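PDB 1O1Z: glycerophosphodiester phosphodiesterase from Thermotoga maritima, which belongs to the glycerophosphoryl diester phosphodiesterase family and folds as a TIM barrel, eight parallel strands in a closed ring wrapped by helices. Local coordinates for residues Glu62-Leu67 with Val72-Ala77; Arg49-Lys52 with Val56-Ser59; Leu175-Gln180 with Glu189-Phe194. One frame throughout, in Å; residues are numbered along the deposited sequence.

Contact 1 of 3, residues Glu62-Leu67 with Val72-Ala77; sequences EDLKRL and VKIRDA
Glu62 meets segment 72-77 with both its backbone and its carboxylate. Its carbonyl O accepts a fairly straight bond from Ile74 N (2.9 Å, N-H...O 163°), and water 1 also reaches this oxygen, linking it to Arg75 N. With CG between the backbone N and the carbonyl carbon (chi1 71°) and the rest of the chain extended, the two carboxylate oxygens reach different cations. OE1 takes Arg75 NH1 at 3.1 Å and NH2 more weakly, while water 2 joins OE1 to NH2. The oxygen sits in the guanidinium plane, yet the donor comes from well above the carboxylate plane, and the two planes are 70° apart. The strongest polar partner of Arg75 is Glu112, bridged through NH2. The Lys73 side chain lies alongside Glu62, pointing the same way, and its NZ pairs with OE2; the modelled 2.5 Å is short and belongs to one of two Lys73 conformers, so its exact length is doubtful.

Asp63 faces Lys73 as an antiparallel non-hydrogen-bonded pair, their CA atoms 4.0 Å apart. This bridge belongs to the small two-stranded sheet of 63-64 and 70-73, in the excursion between barrel strand 43-50 and helix 93-99 that probably corresponds to the insertion of this family. Asp63 OD1 turns back to accept from Lys65 N, making an Asx turn.

Leu64, at the N-cap of the following helix, gives its N-H to Val72 O (3.0 Å). Its isobutyl group divides between two partners: CD1 lies against Val72 CB at 4.2 Å, and CD2 meets Ile74 CD1 at 3.7 Å where the side chains cross at about a right angle. Leu82 of helix 79-85 touches both Leu64 and Ile74.

Contact 2 of 3, residues Arg49-Lys52 with Val56-Ser59; sequences RLSK and VVVS
Strands 43-50 and 56-58 form an antiparallel beta hairpin in which the short second strand pairs beside a barrel strand without being one of the eight parallel strands. Arg49 and Val57 form the hydrogen-bonded pair: Val57 N donates to Arg49 O at 2.8 Å, and Arg49 N returns a bond to Val57 O at 3.0 Å. Leu50 and Val56 follow as the non-hydrogen-bonded pair on the other face, where Leu50 CD2 rests 4.3 Å from Val56 CG2.

On the face shared with Val57, the Arg49 side chain starts with CG beside its backbone N (chi1 -66°) and stays extended to NE, which carries it along the hairpin to Ser59. There NE makes a weak bond to Ser59 O, 3.3 Å away and bent to 126°, with the acceptor at the guanidinium edge. The stronger hold on this group lies elsewhere: NH1 forms a salt bridge with Glu112, and NH2 donates to His60 O.

Toward the turn, Ser51 OG is engaged by Asp53 and by Lys55 N within the connecting loop, while its CB packs on Val57 CG2 at 3.9 Å.

Contact 3 of 3, residues Leu175-Gln180 with Glu189-Phe194; sequences LHVPYQ and EVLRSF
The Phe194 ring is the flat group of this contact: Leu175 CD1 approaches it obliquely, and one face carries Val190 O from the preceding helical turn, 3.5 Å above the ring plane and offset toward the rim. The ring belongs to helix 185-196, which with strands 174-178 and 200-204 makes a right-handed beta-alpha-beta unit of the TIM barrel. Leu175 and Phe194 cross at about a right angle. The modelled separation of Leu175 CD1 from Phe194 CD2 is too short for two carbons, so the precise fit there is doubtful. Val164 and Val167 of helix 160-170 also touch Phe194.

The axes of segments 175-178 and 189-194 run almost antiparallel, at 162°, with a closest approach of 11.5 Å, and apolar side chains meet between them without any hydrogen bond across. Leu175 and Val177, two apart on the strand, both point toward the helix, whereas His176 between them turns to the other side and meets the Phe202 ring.

The first bond of the Leu191 side chain does not point at the strand, but with CG anti to the carbonyl carbon (chi1 -66°) CD2 reaches both strand residues. CD2 lies 4.4 Å from Leu175 CD1; the Leu191 and Val177 side chains slide past each other in opposite directions, Leu191 CD2 4.1 Å from CG1 of the modelled Val177 conformer.

In the fold
Contacts 1 and 2 are neighbours, contact 2 at the end of barrel strand 43-50 and contact 1 in the excursion that follows, their centres 10 Å apart. They touch directly: Ala77 O probably accepts a hydrogen bond from Lys52 N, and Ile74 packs on the Leu50 backbone. Glu112 joins them further, pairing with both Arg49 and Arg75. Contact 3 lies on the opposite side of the chain's centre, its centre about 30 Å from that of contact 2, though both reach the barrel sheet. Chemistry follows place: contact 1, partly buried, mixes ion pairs and waters with a small apolar patch; contact 2, also partly buried, rests mainly on strand backbone bonds; contact 3 is buried and wholly apolar, packing helix on strand.

Contact 1 of 3, residues Glu62-Leu67 with Val72-Ala77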
loop_
_atom_site.group_PDB
_atom_site.type_symbol
_atom_site.label_atom_id
_atom_site.label_comp_id
_atom_site.label_asym_id
_atom_site.label_seq_id
_atom_site.Cartn_x
_atom_site.Cartn_y
_atom_site.Cartn_z
ATOM N N GLU A 62 14.872 3.934 -2.097
ATOM C CA GLU A 62 15.412 4.180 -3.428
ATOM C C GLU A 62 16.752 3.467 -3.650
ATOM O O GLU A 62 17.269 3.488 -4.752
ATOM C CB GLU A 62 15.569 5.688 -3.705
ATOM C CG GLU A 62 16.675 6.379 -2.946
ATOM C CD GLU A 62 16.968 7.785 -3.458
ATOM O OE1 GLU A 62 16.248 8.295 -4.351
ATOM O OE2 GLU A 62 17.931 8.383 -2.954
ATOM N N ASP A 63 17.326 2.887 -2.600
ATOM C CA ASP A 63 18.624 2.192 -2.693
ATOM C C ASP A 63 18.600 0.905 -1.872
ATOM O O ASP A 63 17.595 0.582 -1.231
ATOM C CB ASP A 63 19.763 3.113 -2.281
ATOM C CG ASP A 63 19.616 3.605 -0.879
ATOM O OD1 ASP A 63 19.302 2.792 0.024
ATOM O OD2 ASP A 63 19.784 4.805 -0.589
ATOM N N LEU A 64 19.696 0.158 -1.918
ATOM C CA LEU A 64 19.797 -1.144 -1.264
ATOM C C LEU A 64 20.543 -1.097 0.079
ATOM O O LEU A 64 20.979 -2.136 0.579
ATOM C CB LEU A 64 20.513 -2.127 -2.205
ATOM C CG LEU A 64 19.850 -2.364 -3.568
ATOM C CD1 LEU A 64 20.724 -3.274 -4.413
ATOM C CD2 LEU A 64 18.448 -2.950 -3.406
ATOM N N LYS A 65 20.708 0.083 0.664
ATOM C CA LYS A 65 21.560 0.233 1.841
ATOM C C LYS A 65 20.984 -0.444 3.078
ATOM O O LYS A 65 21.679 -1.193 3.759
ATOM C CB LYS A 65 21.854 1.721 2.153
ATOM C CG LYS A 65 22.574 2.465 1.063
ATOM C CD LYS A 65 23.306 3.723 1.564
ATOM C CE LYS A 65 22.477 4.981 1.410
ATOM N NZ LYS A 65 23.317 6.206 1.611
ATOM N N ARG A 66 19.719 -0.184 3.372
ATOM C CA ARG A 66 19.124 -0.629 4.637
ATOM C C ARG A 66 19.040 -2.143 4.758
ATOM O O ARG A 66 19.322 -2.699 5.811
ATOM C CB ARG A 66 17.736 -0.010 4.803
ATOM C CG ARG A 66 16.996 -0.348 6.102
ATOM C CD ARG A 66 15.696 0.440 6.271
ATOM N NE ARG A 66 14.830 0.289 5.104
ATOM C CZ ARG A 66 13.847 -0.611 4.977
ATOM N NH1 ARG A 66 13.507 -1.420 5.989
ATOM N NH2 ARG A 66 13.169 -0.668 3.846
ATOM N N LEU A 67 18.643 -2.805 3.682
ATOM C CA LEU A 67 18.345 -4.244 3.733
ATOM C C LEU A 67 19.524 -5.114 3.304
ATOM O O LEU A 67 19.631 -6.265 3.732
ATOM C CB LEU A 67 17.143 -4.557 2.847
ATOM C CG LEU A 67 15.776 -3.954 3.224
ATOM C CD1 LEU A 67 14.776 -4.344 2.215
ATOM C CD2 LEU A 67 15.365 -4.391 4.629
ATOM N N VAL A 72 23.786 1.272 -3.610
ATOM C CA VAL A 72 23.361 1.171 -4.996
ATOM C C VAL A 72 21.918 1.631 -5.083
ATOM O O VAL A 72 21.049 1.081 -4.400
ATOM C CB VAL A 72 23.439 -0.285 -5.511
ATOM C CG1 VAL A 72 22.903 -0.382 -6.940
ATOM C CG2 VAL A 72 24.883 -0.817 -5.435
ATOM N N LYS A 73 21.654 2.611 -5.938
ATOM C CA LYS A 73 20.293 3.056 -6.169
ATOM C C LYS A 73 19.572 2.143 -7.153
ATOM O O LYS A 73 20.131 1.718 -8.149
ATOM C CB LYS A 73 20.240 4.487 -6.711
ATOM C CG LYS A 73 20.669 5.541 -5.727
ATOM C CD LYS A 73 20.638 6.898 -6.388
ATOM C CE LYS A 73 21.051 7.996 -5.431
ATOM N NZ LYS A 73 19.987 8.254 -4.431
ATOM N N ILE A 74 18.304 1.902 -6.894
ATOM C CA ILE A 74 17.457 1.094 -7.768
ATOM C C ILE A 74 17.513 1.615 -9.210
ATOM O O ILE A 74 17.616 0.839 -10.172
ATOM C CB ILE A 74 15.993 1.068 -7.237
ATOM C CG1 ILE A 74 15.891 0.475 -5.814
ATOM C CG2 ILE A 74 15.057 0.348 -8.197
ATOM C CD1 ILE A 74 16.422 -0.887 -5.674
ATOM N N ARG A 75 17.446 2.938 -9.388
ATOM C CA ARG A 75 17.371 3.492 -10.736
ATOM C C ARG A 75 18.713 3.490 -11.471
ATOM O O ARG A 75 18.759 3.836 -12.655
ATOM C CB ARG A 75 16.771 4.892 -10.736
ATOM C CG ARG A 75 17.601 5.974 -10.082
ATOM C CD ARG A 75 16.902 7.345 -10.110
ATOM N NE ARG A 75 15.747 7.311 -9.231
ATOM C CZ ARG A 75 15.749 7.639 -7.932
ATOM N NH1 ARG A 75 16.844 8.079 -7.340
ATOM N NH2 ARG A 75 14.627 7.504 -7.218
ATOM N N ASP A 76 19.779 3.114 -10.775
ATOM C CA ASP A 76 21.124 3.094 -11.319
ATOM C C ASP A 76 21.507 1.685 -11.796
ATOM O O ASP A 76 22.584 1.514 -12.370
ATOM C CB ASP A 76 22.122 3.557 -10.256
ATOM C CG ASP A 76 22.139 5.070 -10.043
ATOM O OD1 ASP A 76 21.508 5.828 -10.802
ATOM O OD2 ASP A 76 22.806 5.579 -9.125
ATOM N N ALA A 77 20.660 0.700 -11.531
ATOM C CA ALA A 77 20.942 -0.690 -11.884
ATOM C C ALA A 77 19.786 -1.267 -12.682
ATOM O O ALA A 77 18.619 -0.935 -12.447
ATOM C CB ALA A 77 21.165 -1.508 -10.639
HETATM O O HOH W 1 16.499 4.645 -7.155
HETATM O O HOH W 2 13.581 8.473 -4.493
HETATM O O HOH W 3 20.307 6.821 -2.160
#

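Contact 2 of 3, residues Arg49-Lys52 with Val56-Ser59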
loop_
_atom_site.group_PDB
_atom_site.type_symbol
_atom_site.label_atom_id
_atom_site.label_comp_id
_atom_site.label_asym_id
_atom_site.label_seq_id
_atom_site.Cartn_x
_atom_site.Cartn_y
_atom_site.Cartn_z
ATOM N N ARG A 49 9.032 1.213 -7.811
ATOM C CA ARG A 49 9.998 2.166 -8.333
ATOM C C ARG A 49 10.496 1.662 -9.688
ATOM O O ARG A 49 10.198 0.534 -10.091
ATOM C CB ARG A 49 11.206 2.255 -7.405
ATOM C CG ARG A 49 10.884 2.841 -6.043
ATOM C CD ARG A 49 12.124 2.959 -5.183
ATOM N NE ARG A 49 11.808 3.640 -3.950
ATOM C CZ ARG A 49 11.781 4.944 -3.769
ATOM N NH1 ARG A 49 12.076 5.801 -4.746
ATOM N NH2 ARG A 49 11.486 5.430 -2.563
ATOM N N LEU A 50 11.268 2.486 -10.372
ATOM C CA LEU A 50 11.878 2.063 -11.636
ATOM C C LEU A 50 13.344 1.709 -11.521
ATOM O O LEU A 50 14.138 2.388 -10.856
ATOM C CB LEU A 50 11.818 3.148 -12.692
ATOM C CG LEU A 50 10.488 3.537 -13.250
ATOM C CD1 LEU A 50 10.735 4.535 -14.401
ATOM C CD2 LEU A 50 9.670 2.347 -13.706
ATOM N N SER A 51 13.698 0.642 -12.238
ATOM C CA SER A 51 15.078 0.281 -12.465
ATOM C C SER A 51 15.659 1.139 -13.584
ATOM O O SER A 51 14.942 1.915 -14.247
ATOM C CB SER A 51 15.161 -1.197 -12.875
ATOM O OG SER A 51 14.521 -1.369 -14.138
ATOM N N LYS A 52 16.960 0.982 -13.795
ATOM C CA LYS A 52 17.658 1.746 -14.826
ATOM C C LYS A 52 17.074 1.488 -16.204
ATOM O O LYS A 52 17.036 2.410 -17.046
ATOM C CB LYS A 52 19.140 1.431 -14.838
ATOM C CG LYS A 52 19.890 2.255 -15.899
ATOM C CD LYS A 52 21.349 2.410 -15.563
ATOM C CE LYS A 52 22.060 3.281 -16.591
ATOM N NZ LYS A 52 23.542 3.114 -16.519
ATOM N N VAL A 56 9.450 -2.029 -13.590
ATOM C CA VAL A 56 8.819 -1.755 -12.302
ATOM C C VAL A 56 9.318 -2.773 -11.301
ATOM O O VAL A 56 9.009 -3.976 -11.422
ATOM C CB VAL A 56 7.308 -1.766 -12.371
ATOM C CG1 VAL A 56 6.730 -1.416 -10.999
ATOM C CG2 VAL A 56 6.806 -0.780 -13.397
ATOM N N VAL A 57 10.096 -2.287 -10.341
ATOM C CA VAL A 57 10.711 -3.089 -9.279
ATOM C C VAL A 57 10.031 -2.796 -7.944
ATOM O O VAL A 57 9.550 -1.701 -7.715
ATOM C CB VAL A 57 12.231 -2.746 -9.191
ATOM C CG1 VAL A 57 12.890 -3.274 -7.908
ATOM C CG2 VAL A 57 12.915 -3.302 -10.441
ATOM N N VAL A 58 10.019 -3.783 -7.060
ATOM C CA VAL A 58 9.382 -3.657 -5.746
ATOM C C VAL A 58 10.472 -3.308 -4.714
ATOM O O VAL A 58 11.322 -4.131 -4.375
ATOM C CB VAL A 58 8.627 -4.916 -5.363
ATOM C CG1 VAL A 58 7.975 -4.756 -3.979
ATOM C CG2 VAL A 58 7.578 -5.260 -6.407
ATOM N N SER A 59 10.481 -2.062 -4.239
ATOM C CA SER A 59 11.430 -1.615 -3.232
ATOM C C SER A 59 10.879 -0.370 -2.559
ATOM O O SER A 59 10.587 0.610 -3.235
ATOM C CB SER A 59 12.773 -1.264 -3.871
ATOM O OG SER A 59 13.714 -0.835 -2.870
#

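Contact 3 of 3, residues Leu175-Gln180 with Glu189-Phe194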
loop_
_atom_site.group_PDB
_atom_site.type_symbol
_atom_site.label_atom_id
_atom_site.label_comp_id
_atom_site.label_asym_id
_atom_site.label_seq_id
_atom_site.Cartn_x
_atom_site.Cartn_y
_atom_site.Cartn_z
ATOM N N LEU A 175 -9.120 6.022 1.421
ATOM C CA LEU A 175 -8.228 6.915 2.148
ATOM C C LEU A 175 -7.406 6.051 3.081
ATOM O O LEU A 175 -7.955 5.213 3.778
ATOM C CB LEU A 175 -9.012 7.923 2.956
ATOM C CG LEU A 175 -9.911 8.838 2.130
ATOM C CD1 LEU A 175 -10.807 9.684 3.037
ATOM C CD2 LEU A 175 -9.093 9.757 1.225
ATOM N N HIS A 176 -6.091 6.244 3.043
ATOM C CA HIS A 176 -5.149 5.424 3.793
ATOM C C HIS A 176 -4.539 6.332 4.832
ATOM O O HIS A 176 -3.675 7.147 4.528
ATOM C CB HIS A 176 -4.088 4.866 2.841
ATOM C CG HIS A 176 -4.642 3.975 1.767
ATOM N ND1 HIS A 176 -3.902 2.966 1.191
ATOM C CD2 HIS A 176 -5.859 3.943 1.158
ATOM C CE1 HIS A 176 -4.636 2.351 0.271
ATOM N NE2 HIS A 176 -5.826 2.932 0.223
ATOM N N VAL A 177 -5.027 6.203 6.055
ATOM C CA VAL A 177 -4.755 7.179 7.106
ATOM C C VAL A 177 -3.910 6.544 8.206
ATOM O O VAL A 177 -4.016 5.356 8.526
ATOM C CB VAL A 177 -6.054 7.772 7.663
ATOM C CG1 VAL A 177 -6.977 8.220 6.517
ATOM C CG2 VAL A 177 -6.753 6.805 8.469
ATOM N N PRO A 178 -3.015 7.313 8.795
ATOM C CA PRO A 178 -2.250 6.804 9.925
ATOM C C PRO A 178 -3.193 6.512 11.070
ATOM O O PRO A 178 -4.132 7.255 11.302
ATOM C CB PRO A 178 -1.302 7.946 10.270
ATOM C CG PRO A 178 -1.739 9.107 9.485
ATOM C CD PRO A 178 -2.664 8.697 8.442
ATOM N N TYR A 179 -2.968 5.433 11.802
ATOM C CA TYR A 179 -3.897 5.132 12.900
ATOM C C TYR A 179 -3.995 6.210 13.990
ATOM O O TYR A 179 -5.003 6.312 14.683
ATOM C CB TYR A 179 -3.601 3.753 13.512
ATOM C CG TYR A 179 -2.255 3.600 14.131
ATOM C CD1 TYR A 179 -2.017 3.974 15.447
ATOM C CD2 TYR A 179 -1.209 2.986 13.424
ATOM C CE1 TYR A 179 -0.785 3.799 16.031
ATOM C CE2 TYR A 179 0.011 2.782 14.012
ATOM C CZ TYR A 179 0.228 3.188 15.308
ATOM O OH TYR A 179 1.467 2.999 15.873
ATOM N N GLN A 180 -2.948 7.015 14.119
ATOM C CA GLN A 180 -2.907 8.118 15.057
ATOM C C GLN A 180 -3.950 9.195 14.744
ATOM O O GLN A 180 -4.292 9.997 15.625
ATOM C CB GLN A 180 -1.507 8.725 15.095
ATOM C CG GLN A 180 -0.426 7.761 15.631
ATOM C CD GLN A 180 0.301 6.973 14.559
ATOM O OE1 GLN A 180 -0.171 6.837 13.427
ATOM N NE2 GLN A 180 1.477 6.444 14.918
ATOM N N GLU A 189 -14.812 12.288 13.077
ATOM C CA GLU A 189 -16.044 12.747 12.461
ATOM C C GLU A 189 -15.914 12.904 10.948
ATOM O O GLU A 189 -16.788 12.501 10.181
ATOM C CB GLU A 189 -16.464 14.079 13.063
ATOM C CG GLU A 189 -17.783 14.588 12.512
ATOM C CD GLU A 189 -18.277 15.851 13.173
ATOM O OE1 GLU A 189 -17.621 16.352 14.109
ATOM O OE2 GLU A 189 -19.355 16.331 12.741
ATOM N N VAL A 190 -14.814 13.509 10.509
ATOM C CA VAL A 190 -14.551 13.688 9.090
ATOM C C VAL A 190 -14.474 12.335 8.368
ATOM O O VAL A 190 -15.068 12.141 7.325
ATOM C CB VAL A 190 -13.251 14.510 8.887
ATOM C CG1 VAL A 190 -12.817 14.509 7.404
ATOM C CG2 VAL A 190 -13.427 15.932 9.394
ATOM N N LEU A 191 -13.759 11.389 8.951
ATOM C CA LEU A 191 -13.616 10.086 8.323
ATOM C C LEU A 191 -14.955 9.358 8.270
ATOM O O LEU A 191 -15.259 8.678 7.291
ATOM C CB LEU A 191 -12.564 9.249 9.057
ATOM C CG LEU A 191 -11.153 9.846 8.918
ATOM C CD1 LEU A 191 -10.198 9.120 9.863
ATOM C CD2 LEU A 191 -10.675 9.793 7.474
ATOM N N ARG A 192 -15.768 9.499 9.313
ATOM C CA ARG A 192 -17.109 8.907 9.281
ATOM C C ARG A 192 -17.931 9.463 8.132
ATOM O O ARG A 192 -18.700 8.742 7.512
ATOM C CB ARG A 192 -17.851 9.132 10.597
ATOM C CG ARG A 192 -17.353 8.306 11.730
ATOM C CD ARG A 192 -18.020 8.654 13.029
ATOM N NE ARG A 192 -17.598 7.769 14.091
ATOM C CZ ARG A 192 -17.943 7.936 15.354
ATOM N NH1 ARG A 192 -18.727 8.960 15.701
ATOM N NH2 ARG A 192 -17.513 7.075 16.267
ATOM N N SER A 193 -17.799 10.757 7.869
ATOM C CA SER A 193 -18.554 11.401 6.786
ATOM C C SER A 193 -18.133 10.829 5.444
ATOM O O SER A 193 -18.987 10.569 4.586
ATOM C CB SER A 193 -18.387 12.941 6.793
ATOM O OG SER A 193 -17.149 13.379 6.227
ATOM N N PHE A 194 -16.832 10.606 5.284
ATOM C CA PHE A 194 -16.297 10.029 4.047
ATOM C C PHE A 194 -16.855 8.586 3.859
ATOM O O PHE A 194 -17.265 8.181 2.772
ATOM C CB PHE A 194 -14.761 9.982 4.107
ATOM C CG PHE A 194 -14.050 11.345 4.028
ATOM C CD1 PHE A 194 -14.616 12.418 3.376
ATOM C CD2 PHE A 194 -12.788 11.493 4.592
ATOM C CE1 PHE A 194 -13.941 13.658 3.287
ATOM C CE2 PHE A 194 -12.095 12.704 4.501
ATOM C CZ PHE A 194 -12.680 13.789 3.847
#